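Local coordinates for protein tryptophan synthase alpha chain (Aquifex aeolicus, PDB 2EKC) that probably catalyses the aldol cleavage of indoleglycerol phosphate to indole and glyceraldehyde 3-phosphate, as the alpha subunit of tryptophan synthase, at residues 112-115 with 116-120; 75-78 with 79-82; 85-88 with 89-93; 38-42 with 43-47; 135-138 with 139-142. All blocks are in the same frame, centred on the assembly; numbering follows the deposited sequence.

Interaction 1 (112-115 with 116-120); sequences EKFC and RLSRE
Ser118 turns its hydroxyl back on Phe114, one turn earlier in helix 111-120, an outer helix of the TIM barrel. The backbone bonds follow the alpha-helical i to i+4 pattern: Arg116 N to Glu112 O, Leu117 N to Lys113 O, Ser118 N to Phe114 O and Arg119 N to Cys115 O, all between 2.8 and 3.0 Å. One side-chain bond is laid over this ladder, Ser118 OG donating to Phe114 O at 2.9 Å. With chi1 at -68°, OG sits beside its own backbone N and meets the Phe114 carbonyl from above, 35° out of its plane; Ser118 N comes from the opposite face, so two donors grip one oxygen. The buried hydroxyl is thereby satisfied within its own helix, while its side chain lies against Phe78 and Phe126. Replacing Ser118 by an alanine removes OG and would probably leave Phe114 O with only the backbone donor of Ser118, with a small gap beside the Phe78 ring. Among the apolar contacts, Phe114 and Cys115 are buried; Phe114 stacks on Phe78 of helix 78-91 and meets Phe126 steeply, and Cys115 rests on Leu148. Lys113 and Leu117 run side by side, pointing the same way, Leu117 also resting on Leu82 of helix 78-91, and Leu117 CD1 comes to 3.7 Å from Lys113 CG.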
loop_
_atom_site.group_PDB
_atom_site.type_symbol
_atom_site.label_atom_id
_atom_site.label_comp_id
_atom_site.label_asym_id
_atom_site.label_seq_id
_atom_site.Cartn_x
_atom_site.Cartn_y
_atom_site.Cartn_z
ATOM N N GLU A 112 -1.240 -20.999 3.664
ATOM C CA GLU A 112 -2.506 -21.328 3.007
ATOM C C GLU A 112 -3.669 -20.609 3.677
ATOM O O GLU A 112 -4.440 -19.910 3.018
ATOM C CB GLU A 112 -2.767 -22.836 3.050
ATOM C CG GLU A 112 -1.811 -23.692 2.220
ATOM C CD GLU A 112 -2.113 -23.655 0.729
ATOM O OE1 GLU A 112 -3.306 -23.615 0.356
ATOM O OE2 GLU A 112 -1.153 -23.689 -0.073
ATOM N N LYS A 113 -3.796 -20.778 4.989
ATOM C CA LYS A 113 -4.883 -20.145 5.730
ATOM C C LYS A 113 -4.869 -18.625 5.601
ATOM O O LYS A 113 -5.905 -18.007 5.356
ATOM C CB LYS A 113 -4.819 -20.525 7.210
ATOM C CG LYS A 113 -5.886 -19.842 8.045
ATOM C CD LYS A 113 -5.789 -20.175 9.524
ATOM C CE LYS A 113 -6.124 -21.621 9.806
ATOM N NZ LYS A 113 -6.245 -21.853 11.279
ATOM N N PHE A 114 -3.693 -18.031 5.773
ATOM C CA PHE A 114 -3.545 -16.578 5.685
ATOM C C PHE A 114 -4.068 -16.067 4.346
ATOM O O PHE A 114 -4.862 -15.121 4.291
ATOM C CB PHE A 114 -2.070 -16.195 5.856
ATOM C CG PHE A 114 -1.844 -14.729 6.098
ATOM C CD1 PHE A 114 -1.769 -13.832 5.034
ATOM C CD2 PHE A 114 -1.701 -14.243 7.393
ATOM C CE1 PHE A 114 -1.551 -12.472 5.260
ATOM C CE2 PHE A 114 -1.485 -12.884 7.628
ATOM C CZ PHE A 114 -1.408 -11.998 6.560
ATOM N N CYS A 115 -3.632 -16.701 3.266
ATOM C CA CYS A 115 -4.064 -16.298 1.939
ATOM C C CYS A 115 -5.548 -16.574 1.721
ATOM O O CYS A 115 -6.255 -15.741 1.155
ATOM C CB CYS A 115 -3.220 -17.003 0.873
ATOM S SG CYS A 115 -1.500 -16.400 0.798
ATOM N N ARG A 116 -6.017 -17.733 2.181
ATOM C CA ARG A 116 -7.429 -18.109 2.044
ATOM C C ARG A 116 -8.313 -17.038 2.682
ATOM O O ARG A 116 -9.231 -16.518 2.055
ATOM C CB ARG A 116 -7.699 -19.459 2.732
ATOM C CG ARG A 116 -9.112 -20.010 2.572
ATOM C CD ARG A 116 -9.337 -21.187 3.526
ATOM N NE ARG A 116 -9.712 -20.745 4.870
ATOM C CZ ARG A 116 -9.445 -21.414 5.989
ATOM N NH1 ARG A 116 -8.791 -22.565 5.942
ATOM N NH2 ARG A 116 -9.842 -20.934 7.160
ATOM N N LEU A 117 -8.033 -16.719 3.940
ATOM C CA LEU A 117 -8.805 -15.713 4.658
ATOM C C LEU A 117 -8.746 -14.332 4.011
ATOM O O LEU A 117 -9.770 -13.656 3.888
ATOM C CB LEU A 117 -8.332 -15.629 6.112
ATOM C CG LEU A 117 -8.655 -16.881 6.936
ATOM C CD1 LEU A 117 -7.977 -16.809 8.289
ATOM C CD2 LEU A 117 -10.164 -17.011 7.088
ATOM N N SER A 118 -7.550 -13.908 3.612
ATOM C CA SER A 118 -7.383 -12.597 2.980
ATOM C C SER A 118 -8.260 -12.465 1.735
ATOM O O SER A 118 -8.957 -11.466 1.552
ATOM C CB SER A 118 -5.914 -12.372 2.586
ATOM O OG SER A 118 -5.084 -12.246 3.732
ATOM N N ARG A 119 -8.223 -13.480 0.879
ATOM C CA ARG A 119 -9.014 -13.451 -0.344
ATOM C C ARG A 119 -10.514 -13.409 -0.053
ATOM O O ARG A 119 -11.257 -12.679 -0.704
ATOM C CB ARG A 119 -8.688 -14.674 -1.205
ATOM C CG ARG A 119 -9.261 -14.621 -2.609
ATOM C CD ARG A 119 -8.789 -13.365 -3.327
ATOM N NE ARG A 119 -9.122 -13.364 -4.749
ATOM C CZ ARG A 119 -8.976 -12.308 -5.546
ATOM N NH1 ARG A 119 -8.506 -11.165 -5.059
ATOM N NH2 ARG A 119 -9.290 -12.396 -6.831
ATOM N N GLU A 120 -10.957 -14.188 0.928
ATOM C CA GLU A 120 -12.372 -14.233 1.269
ATOM C C GLU A 120 -12.907 -12.911 1.815
ATOM O O GLU A 120 -14.096 -12.624 1.687
ATOM C CB GLU A 120 -12.637 -15.345 2.286
ATOM C CG GLU A 120 -12.138 -16.717 1.852
ATOM C CD GLU A 120 -12.646 -17.840 2.743
ATOM O OE1 GLU A 120 -12.841 -17.600 3.955
ATOM O OE2 GLU A 120 -12.838 -18.965 2.234
#

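Interaction 2 (75-78 with 79-82); sequences GIRF and EDVL
Leu82 lays its CD1 methyl over one face of the Phe78 ring, 4.0 Å from the centroid, in a CH-pi contact between residues one helical turn apart. Phe78 opens helix 78-91, and Arg77 before it holds the N-cap position. Asp80, the third residue of the helix, turns back to the start: its OD2 accepts a hydrogen bond from Arg77 N at 2.7 Å through the anti lone pair. The same carboxylate is gripped side-on by the guanidinium, NE to OD2 at 3.0 Å and NH2 to OD1 at 3.1 Å. Both bonds are nearly straight and lie in the guanidinium plane, yet they meet the carboxylate from above, the two planes standing 47° apart. Glu79 CB lies over the centre of the guanidinium, and Glu79 OE1 adds only charge attraction from out of its plane. At the same turn Ile76 CG2 meets Val81 CG2 at 4.2 Å, the apolar pairing of a hydrophobic staple. Gly75, with positive phi, closes the preceding helix in a Schellman motif. Asp80 OD2 thus serves two donors, and its negative charge at the helix start is likely to be favoured by both the arginine and the helix dipole.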
loop_
_atom_site.group_PDB
_atom_site.type_symbol
_atom_site.label_atom_id
_atom_site.label_comp_id
_atom_site.label_asym_id
_atom_site.label_seq_id
_atom_site.Cartn_x
_atom_site.Cartn_y
_atom_site.Cartn_z
ATOM N N GLY A 75 -5.683 -4.323 21.225
ATOM C CA GLY A 75 -6.082 -5.702 20.981
ATOM C C GLY A 75 -6.453 -6.061 19.552
ATOM O O GLY A 75 -7.175 -7.032 19.319
ATOM N N ILE A 76 -5.968 -5.285 18.588
ATOM C CA ILE A 76 -6.272 -5.550 17.190
ATOM C C ILE A 76 -5.615 -6.844 16.720
ATOM O O ILE A 76 -4.408 -7.035 16.878
ATOM C CB ILE A 76 -5.806 -4.386 16.299
ATOM C CG1 ILE A 76 -6.551 -3.106 16.693
ATOM C CG2 ILE A 76 -6.040 -4.727 14.830
ATOM C CD1 ILE A 76 -8.069 -3.187 16.529
ATOM N N ARG A 77 -6.430 -7.722 16.139
ATOM C CA ARG A 77 -5.988 -9.023 15.641
ATOM C C ARG A 77 -6.129 -9.078 14.129
ATOM O O ARG A 77 -6.742 -8.203 13.524
ATOM C CB ARG A 77 -6.870 -10.137 16.206
ATOM C CG ARG A 77 -7.099 -10.121 17.704
ATOM C CD ARG A 77 -8.329 -10.965 18.028
ATOM N NE ARG A 77 -9.536 -10.377 17.448
ATOM C CZ ARG A 77 -10.698 -11.013 17.308
ATOM N NH1 ARG A 77 -10.824 -12.275 17.697
ATOM N NH2 ARG A 77 -11.742 -10.381 16.785
ATOM N N PHE A 78 -5.582 -10.131 13.531
ATOM C CA PHE A 78 -5.689 -10.327 12.093
ATOM C C PHE A 78 -7.179 -10.393 11.746
ATOM O O PHE A 78 -7.609 -9.883 10.714
ATOM C CB PHE A 78 -4.986 -11.629 11.694
ATOM C CG PHE A 78 -5.049 -11.937 10.220
ATOM C CD1 PHE A 78 -4.726 -10.969 9.275
ATOM C CD2 PHE A 78 -5.398 -13.213 9.783
ATOM C CE1 PHE A 78 -4.747 -11.265 7.913
ATOM C CE2 PHE A 78 -5.422 -13.521 8.423
ATOM C CZ PHE A 78 -5.095 -12.545 7.486
ATOM N N GLU A 79 -7.969 -11.012 12.622
ATOM C CA GLU A 79 -9.408 -11.121 12.393
ATOM C C GLU A 79 -10.077 -9.751 12.305
ATOM O O GLU A 79 -11.021 -9.566 11.533
ATOM C CB GLU A 79 -10.077 -11.932 13.508
ATOM C CG GLU A 79 -9.792 -13.431 13.458
ATOM C CD GLU A 79 -8.466 -13.810 14.090
ATOM O OE1 GLU A 79 -7.743 -12.905 14.552
ATOM O OE2 GLU A 79 -8.152 -15.017 14.137
ATOM N N ASP A 80 -9.602 -8.796 13.100
ATOM C CA ASP A 80 -10.184 -7.453 13.087
ATOM C C ASP A 80 -9.790 -6.739 11.800
ATOM O O ASP A 80 -10.571 -5.973 11.233
ATOM C CB ASP A 80 -9.702 -6.644 14.296
ATOM C CG ASP A 80 -10.071 -7.295 15.621
ATOM O OD1 ASP A 80 -11.277 -7.486 15.883
ATOM O OD2 ASP A 80 -9.151 -7.617 16.400
ATOM N N VAL A 81 -8.570 -6.997 11.342
ATOM C CA VAL A 81 -8.084 -6.391 10.114
ATOM C C VAL A 81 -8.941 -6.816 8.932
ATOM O O VAL A 81 -9.325 -5.985 8.109
ATOM C CB VAL A 81 -6.618 -6.791 9.824
ATOM C CG1 VAL A 81 -6.209 -6.291 8.439
ATOM C CG2 VAL A 81 -5.696 -6.194 10.891
ATOM N N LEU A 82 -9.242 -8.110 8.844
ATOM C CA LEU A 82 -10.047 -8.610 7.736
ATOM C C LEU A 82 -11.514 -8.193 7.840
ATOM O O LEU A 82 -12.191 -8.059 6.824
ATOM C CB LEU A 82 -9.929 -10.134 7.631
ATOM C CG LEU A 82 -8.526 -10.653 7.275
ATOM C CD1 LEU A 82 -8.588 -12.149 7.033
ATOM C CD2 LEU A 82 -8.003 -9.941 6.027
#

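Interaction 3 (85-88 with 89-93); sequences SETL and RKEFP
Arg89 N gives to Ser85 O at 2.8 Å, and Phe92 N to Leu88 O at 2.9 Å, the two firm backbone bonds of this last stretch of helix 78-91. Between them the pattern slackens: Lys90 N to Glu86 O is long and weak, and Glu91 N reaches Leu88 O, three residues back, only weakly. Lys90 makes its polar links to Thr87 through water. Bends at chi3 and chi4 curl its chain back until NZ lies 3.7 Å from Thr87 CA; one water joins NZ to Thr87 O, and a second, 2.6 Å from Lys90 NZ, makes a weak bond to Thr87 OG1. The firmer partner of that hydroxyl is Glu83 O. In the (beta/alpha)8 barrel this is where an outer helix ends and the chain turns in toward strand 97-100. Arg89 ties that turn to the loop before strand 125-127: bent at chi2 (53°) and chi3, it sends its guanidinium away from 85-88 to hydrogen bonds with Ile95 O and Gly122 O and a salt bridge with Asp124, with Phe97 in a cation-pi contact, and NH1 bonds weakly to Phe92 O. Farther out, Thr87 and Glu91 lie side by side, Thr87 CG2 being 3.9 Å from Glu91 OE2. The Phe92 ring offers its edge to the Leu88 carbonyl, CD2 standing 3.5 Å from Leu88 O. Leu88 itself is buried, packed against Phe37 of helix 30-42, Leu48 of strand 47-51 and Phe97 of strand 97-100.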
loop_
_atom_site.group_PDB
_atom_site.type_symbol
_atom_site.label_atom_id
_atom_site.label_comp_id
_atom_site.label_asym_id
_atom_site.label_seq_id
_atom_site.Cartn_x
_atom_site.Cartn_y
_atom_site.Cartn_z
ATOM N N SER A 85 -11.611 -4.881 6.305
ATOM C CA SER A 85 -11.494 -5.008 4.852
ATOM C C SER A 85 -12.858 -5.399 4.276
ATOM O O SER A 85 -13.336 -4.796 3.315
ATOM C CB SER A 85 -10.460 -6.081 4.483
ATOM O OG SER A 85 -10.500 -6.380 3.091
ATOM N N GLU A 86 -13.483 -6.410 4.868
ATOM C CA GLU A 86 -14.787 -6.861 4.392
ATOM C C GLU A 86 -15.814 -5.726 4.464
ATOM O O GLU A 86 -16.604 -5.529 3.541
ATOM C CB GLU A 86 -15.264 -8.060 5.217
ATOM C CG GLU A 86 -16.653 -8.561 4.832
ATOM C CD GLU A 86 -17.115 -9.725 5.689
ATOM O OE1 GLU A 86 -16.582 -10.844 5.520
ATOM O OE2 GLU A 86 -18.007 -9.519 6.542
ATOM N N THR A 87 -15.794 -4.976 5.560
ATOM C CA THR A 87 -16.720 -3.866 5.732
ATOM C C THR A 87 -16.543 -2.801 4.649
ATOM O O THR A 87 -17.521 -2.320 4.073
ATOM C CB THR A 87 -16.545 -3.219 7.116
ATOM O OG1 THR A 87 -16.897 -4.172 8.128
ATOM C CG2 THR A 87 -17.439 -1.996 7.254
ATOM N N LEU A 88 -15.296 -2.441 4.365
ATOM C CA LEU A 88 -15.012 -1.424 3.354
ATOM C C LEU A 88 -15.282 -1.938 1.941
ATOM O O LEU A 88 -15.720 -1.185 1.071
ATOM C CB LEU A 88 -13.554 -0.962 3.462
ATOM C CG LEU A 88 -13.150 -0.215 4.739
ATOM C CD1 LEU A 88 -11.685 0.126 4.674
ATOM C CD2 LEU A 88 -13.989 1.059 4.884
ATOM N N ARG A 89 -15.014 -3.220 1.718
ATOM C CA ARG A 89 -15.225 -3.830 0.416
ATOM C C ARG A 89 -16.674 -3.690 -0.050
ATOM O O ARG A 89 -16.934 -3.501 -1.238
ATOM C CB ARG A 89 -14.834 -5.311 0.455
ATOM C CG ARG A 89 -15.140 -6.068 -0.836
ATOM C CD ARG A 89 -14.537 -5.355 -2.036
ATOM N NE ARG A 89 -13.080 -5.442 -2.058
ATOM C CZ ARG A 89 -12.282 -4.478 -2.505
ATOM N NH1 ARG A 89 -12.796 -3.341 -2.962
ATOM N NH2 ARG A 89 -10.967 -4.657 -2.508
ATOM N N LYS A 90 -17.614 -3.770 0.885
ATOM C CA LYS A 90 -19.024 -3.658 0.537
ATOM C C LYS A 90 -19.387 -2.259 0.051
ATOM O O LYS A 90 -20.252 -2.100 -0.807
ATOM C CB LYS A 90 -19.903 -4.029 1.737
ATOM C CG LYS A 90 -19.592 -5.394 2.337
ATOM C CD LYS A 90 -20.781 -5.972 3.113
ATOM C CE LYS A 90 -21.252 -5.054 4.232
ATOM N NZ LYS A 90 -20.244 -4.895 5.311
ATOM N N GLU A 91 -18.709 -1.248 0.585
ATOM C CA GLU A 91 -18.981 0.137 0.215
ATOM C C GLU A 91 -18.171 0.632 -0.977
ATOM O O GLU A 91 -18.597 1.541 -1.683
ATOM C CB GLU A 91 -18.723 1.048 1.413
ATOM C CG GLU A 91 -19.427 0.600 2.673
ATOM C CD GLU A 91 -19.024 1.416 3.880
ATOM O OE1 GLU A 91 -19.302 2.633 3.895
ATOM O OE2 GLU A 91 -18.423 0.839 4.811
ATOM N N PHE A 92 -17.001 0.042 -1.196
ATOM C CA PHE A 92 -16.133 0.442 -2.300
ATOM C C PHE A 92 -15.723 -0.810 -3.070
ATOM O O PHE A 92 -14.597 -1.289 -2.953
ATOM C CB PHE A 92 -14.908 1.169 -1.740
ATOM C CG PHE A 92 -15.257 2.388 -0.938
ATOM C CD1 PHE A 92 -15.401 3.624 -1.556
ATOM C CD2 PHE A 92 -15.492 2.294 0.427
ATOM C CE1 PHE A 92 -15.778 4.748 -0.825
ATOM C CE2 PHE A 92 -15.869 3.413 1.167
ATOM C CZ PHE A 92 -16.012 4.641 0.539
ATOM N N PRO A 93 -16.646 -1.348 -3.881
ATOM C CA PRO A 93 -16.469 -2.552 -4.695
ATOM C C PRO A 93 -15.248 -2.665 -5.598
ATOM O O PRO A 93 -14.680 -3.746 -5.726
ATOM C CB PRO A 93 -17.763 -2.612 -5.509
ATOM C CG PRO A 93 -18.756 -1.951 -4.624
ATOM C CD PRO A 93 -17.979 -0.763 -4.114
HETATM O O HOH W 1 -20.067 -1.718 4.804
HETATM O O HOH W 2 -19.550 -6.335 7.410
#

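Interaction 4 (38-42 with 43-47); sequences KEVLK and NGTDI
Asn43 folds its amide back over the last turn of helix 30-42, where ND2 bonds to Glu39 O at 3.0 Å. That bond is close to straight at 165°, and the acceptor lies in the amide plane. The same ND2 is 2.8 Å from Glu39 OE2, a weak bond because of its bent angle; a turn at chi2 (64°) swings the Glu39 carboxylate to it, its plane 41° from that of the amide. Asn43 N also gives weakly to Glu39 O, so this carbonyl is held by one firm donor and one weak one. Thr45 supplies a further side-chain bond. Its OG1 donates to Val40 O at 2.7 Å, from well above the carbonyl plane, while Thr45 N reaches the same oxygen at 3.1 Å, five residues on. Thr45 OG1 is bonded to Ser21 OG as well. A water bridges the helix end and the loop, donating to Leu41 O and to Thr45 O, each at 2.6 Å. Apolar contact is slight, Leu41 CD2 standing 4.3 Å from Thr45 CG2; Val40 CB makes a van der Waals contact with Thr45 OG1 at 3.4 Å. Gly44 turns the chain with a positive phi, where a side chain would crowd the preceding carbonyl oxygen. Past it the chain enters strand 47-51 of the barrel, beside strand 18-24, with Ile47 on Val20. Val40 and Thr45 both rest on Val253 of helix 246-258, and Glu39 touches Ile246 of that helix.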
loop_
_atom_site.group_PDB
_atom_site.type_symbol
_atom_site.label_atom_id
_atom_site.label_comp_id
_atom_site.label_asym_id
_atom_site.label_seq_id
_atom_site.Cartn_x
_atom_site.Cartn_y
_atom_site.Cartn_z
ATOM N N LYS A 38 -12.784 5.277 5.714
ATOM C CA LYS A 38 -13.917 5.707 4.907
ATOM C C LYS A 38 -13.687 7.105 4.330
ATOM O O LYS A 38 -14.024 7.375 3.176
ATOM C CB LYS A 38 -15.194 5.686 5.750
ATOM C CG LYS A 38 -15.656 4.280 6.109
ATOM C CD LYS A 38 -16.893 4.307 6.988
ATOM C CE LYS A 38 -17.463 2.910 7.179
ATOM N NZ LYS A 38 -18.641 2.914 8.091
ATOM N N GLU A 39 -13.089 7.979 5.131
ATOM C CA GLU A 39 -12.826 9.346 4.710
ATOM C C GLU A 39 -11.847 9.422 3.541
ATOM O O GLU A 39 -12.095 10.143 2.570
ATOM C CB GLU A 39 -12.287 10.158 5.887
ATOM C CG GLU A 39 -12.186 11.653 5.632
ATOM C CD GLU A 39 -13.546 12.295 5.406
ATOM O OE1 GLU A 39 -14.536 11.790 5.971
ATOM O OE2 GLU A 39 -13.624 13.308 4.678
ATOM N N VAL A 40 -10.742 8.681 3.614
ATOM C CA VAL A 40 -9.766 8.733 2.527
ATOM C C VAL A 40 -10.324 8.112 1.250
ATOM O O VAL A 40 -9.963 8.520 0.146
ATOM C CB VAL A 40 -8.407 8.056 2.908
ATOM C CG1 VAL A 40 -7.890 8.642 4.219
ATOM C CG2 VAL A 40 -8.551 6.541 2.995
ATOM N N LEU A 41 -11.219 7.144 1.394
ATOM C CA LEU A 41 -11.822 6.510 0.227
ATOM C C LEU A 41 -12.807 7.470 -0.437
ATOM O O LEU A 41 -12.851 7.581 -1.663
ATOM C CB LEU A 41 -12.544 5.222 0.631
ATOM C CG LEU A 41 -11.625 4.076 1.072
ATOM C CD1 LEU A 41 -12.444 2.979 1.715
ATOM C CD2 LEU A 41 -10.848 3.549 -0.127
ATOM N N LYS A 42 -13.586 8.170 0.383
ATOM C CA LYS A 42 -14.575 9.117 -0.118
ATOM C C LYS A 42 -13.929 10.317 -0.801
ATOM O O LYS A 42 -14.534 10.946 -1.675
ATOM C CB LYS A 42 -15.462 9.604 1.035
ATOM C CG LYS A 42 -16.506 10.642 0.641
ATOM C CD LYS A 42 -17.314 11.110 1.849
ATOM C CE LYS A 42 -18.300 12.215 1.476
ATOM N NZ LYS A 42 -17.618 13.402 0.888
ATOM N N ASN A 43 -12.696 10.629 -0.420
ATOM C CA ASN A 43 -12.018 11.780 -0.986
ATOM C C ASN A 43 -11.040 11.560 -2.146
ATOM O O ASN A 43 -10.254 12.447 -2.473
ATOM C CB ASN A 43 -11.349 12.566 0.143
ATOM C CG ASN A 43 -12.339 13.452 0.893
ATOM O OD1 ASN A 43 -12.671 14.545 0.439
ATOM N ND2 ASN A 43 -12.828 12.973 2.030
ATOM N N GLY A 44 -11.078 10.391 -2.776
ATOM C CA GLY A 44 -10.203 10.193 -3.919
ATOM C C GLY A 44 -9.118 9.138 -3.898
ATOM O O GLY A 44 -8.362 9.031 -4.864
ATOM N N THR A 45 -9.017 8.368 -2.819
ATOM C CA THR A 45 -8.000 7.323 -2.746
ATOM C C THR A 45 -8.289 6.276 -3.829
ATOM O O THR A 45 -9.415 5.796 -3.955
ATOM C CB THR A 45 -7.995 6.659 -1.344
ATOM O OG1 THR A 45 -7.477 7.589 -0.381
ATOM C CG2 THR A 45 -7.146 5.403 -1.338
ATOM N N ASP A 46 -7.271 5.931 -4.611
ATOM C CA ASP A 46 -7.423 4.954 -5.691
ATOM C C ASP A 46 -7.066 3.534 -5.278
ATOM O O ASP A 46 -7.651 2.569 -5.770
ATOM C CB ASP A 46 -6.555 5.364 -6.874
ATOM C CG ASP A 46 -6.948 6.717 -7.425
ATOM O OD1 ASP A 46 -8.081 6.822 -7.938
ATOM O OD2 ASP A 46 -6.140 7.669 -7.332
ATOM N N ILE A 47 -6.093 3.415 -4.385
ATOM C CA ILE A 47 -5.642 2.116 -3.900
ATOM C C ILE A 47 -5.422 2.248 -2.405
ATOM O O ILE A 47 -4.765 3.185 -1.946
ATOM C CB ILE A 47 -4.316 1.697 -4.570
ATOM C CG1 ILE A 47 -4.530 1.505 -6.072
ATOM C CG2 ILE A 47 -3.788 0.406 -3.929
ATOM C CD1 ILE A 47 -3.246 1.260 -6.843
HETATM O O HOH W 3 -11.960 6.468 -3.848
#

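Interaction 5 (135-138 with 139-142); sequences EAEE and LKAV
Lys140 runs back along the outside of helix 133-145, past Ala136 to Glu137, in the helix of the beta-alpha-beta crossover between strands 125-127 and 149-154. Its backbone N donates to Ala136 O at 2.8 Å, and the side chain then follows that same carbonyl. CB lies 3.4 Å from Ala136 O; Lys140 CG, placed by a chi1 of -61°, comes to 3.0 Å from Ala136 O; CD is still near the oxygen at 3.6 Å. The chain is extended beyond CG, which carries CE past the carbonyl to the Ala136 methyl, CE to CB 3.9 Å. At the tip NZ forms a salt bridge with Glu137 OE2 at 3.6 Å, the Glu137 chain bending at chi2 (-50°) to bring its carboxylate across. A methionine in its place removes the ammonium group and would probably leave the Glu137 carboxylate without its positive mate. The other amides continue the helix, Leu139 N to Glu135 O, Ala141 N to Glu137 O and Val142 N to Glu138 O. Leu139 is buried and turns to Leu131, whereas Val142 looks to Leu111 of helix 111-120. Val142 also touches its own helix, where CG2 sits 3.3 Å from Glu138 O.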
loop_
_atom_site.group_PDB
_atom_site.type_symbol
_atom_site.label_atom_id
_atom_site.label_comp_id
_atom_site.label_asym_id
_atom_site.label_seq_id
_atom_site.Cartn_x
_atom_site.Cartn_y
_atom_site.Cartn_z
ATOM N N GLU A 135 12.137 -17.081 1.637
ATOM C CA GLU A 135 10.741 -17.468 1.853
ATOM C C GLU A 135 9.864 -16.978 0.701
ATOM O O GLU A 135 8.697 -17.360 0.589
ATOM C CB GLU A 135 10.205 -16.848 3.153
ATOM C CG GLU A 135 10.967 -17.196 4.417
ATOM C CD GLU A 135 10.780 -18.636 4.844
ATOM O OE1 GLU A 135 9.989 -19.362 4.208
ATOM O OE2 GLU A 135 11.428 -19.043 5.829
ATOM N N ALA A 136 10.439 -16.134 -0.148
ATOM C CA ALA A 136 9.724 -15.533 -1.270
ATOM C C ALA A 136 9.047 -16.477 -2.256
ATOM O O ALA A 136 7.863 -16.314 -2.555
ATOM C CB ALA A 136 10.658 -14.592 -2.024
ATOM N N GLU A 137 9.784 -17.459 -2.768
ATOM C CA GLU A 137 9.208 -18.379 -3.739
ATOM C C GLU A 137 8.001 -19.129 -3.197
ATOM O O GLU A 137 7.006 -19.296 -3.901
ATOM C CB GLU A 137 10.263 -19.376 -4.232
ATOM C CG GLU A 137 11.440 -18.733 -4.958
ATOM C CD GLU A 137 11.002 -17.768 -6.051
ATOM O OE1 GLU A 137 10.188 -18.168 -6.915
ATOM O OE2 GLU A 137 11.476 -16.606 -6.045
ATOM N N GLU A 138 8.073 -19.577 -1.947
ATOM C CA GLU A 138 6.955 -20.306 -1.368
ATOM C C GLU A 138 5.734 -19.401 -1.227
ATOM O O GLU A 138 4.615 -19.807 -1.538
ATOM C CB GLU A 138 7.326 -20.890 0.001
ATOM C CG GLU A 138 6.157 -21.603 0.673
ATOM C CD GLU A 138 6.506 -22.205 2.023
ATOM O OE1 GLU A 138 7.164 -21.522 2.841
ATOM O OE2 GLU A 138 6.104 -23.363 2.272
ATOM N N LEU A 139 5.949 -18.178 -0.758
ATOM C CA LEU A 139 4.841 -17.242 -0.592
ATOM C C LEU A 139 4.219 -16.885 -1.933
ATOM O O LEU A 139 3.000 -16.849 -2.068
ATOM C CB LEU A 139 5.314 -15.960 0.099
ATOM C CG LEU A 139 4.256 -14.850 0.199
ATOM C CD1 LEU A 139 3.068 -15.341 1.001
ATOM C CD2 LEU A 139 4.863 -13.612 0.853
ATOM N N LYS A 140 5.058 -16.606 -2.924
ATOM C CA LYS A 140 4.548 -16.243 -4.240
ATOM C C LYS A 140 3.667 -17.369 -4.788
ATOM O O LYS A 140 2.583 -17.119 -5.324
ATOM C CB LYS A 140 5.705 -15.963 -5.205
ATOM C CG LYS A 140 6.609 -14.812 -4.785
ATOM C CD LYS A 140 7.746 -14.619 -5.782
ATOM C CE LYS A 140 8.766 -13.608 -5.282
ATOM N NZ LYS A 140 9.873 -13.396 -6.258
ATOM N N ALA A 141 4.134 -18.605 -4.638
ATOM C CA ALA A 141 3.389 -19.769 -5.116
ATOM C C ALA A 141 1.999 -19.850 -4.493
ATOM O O ALA A 141 1.019 -20.084 -5.195
ATOM C CB ALA A 141 4.170 -21.050 -4.823
ATOM N N VAL A 142 1.908 -19.659 -3.179
ATOM C CA VAL A 142 0.617 -19.719 -2.497
ATOM C C VAL A 142 -0.265 -18.542 -2.910
ATOM O O VAL A 142 -1.466 -18.700 -3.141
ATOM C CB VAL A 142 0.779 -19.699 -0.959
ATOM C CG1 VAL A 142 -0.583 -19.828 -0.296
ATOM C CG2 VAL A 142 1.689 -20.833 -0.515
#

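Along the chain the contacts run in the order interaction 4, 2, 3, 1, 5, all on outer helices of the eight-stranded parallel barrel or the loops joining them. Interactions 2 and 3 are the start and end of helix 78-91, centres 16 Å apart. From this helix packing spreads both ways: Leu88 and Phe92 meet Leu41 of interaction 4, and Phe78 stacks on Phe114 while Leu82 meets Leu117 of interaction 1. Interaction 1 in turn touches interaction 5 through Cys115 and Val142. Interactions 4 and 5, about 31 Å apart between centres, lie on opposite sides of the chain's centre. Packing thus runs from helix 30-42 through 78-91 and 111-120 to 133-145, partway round the barrel.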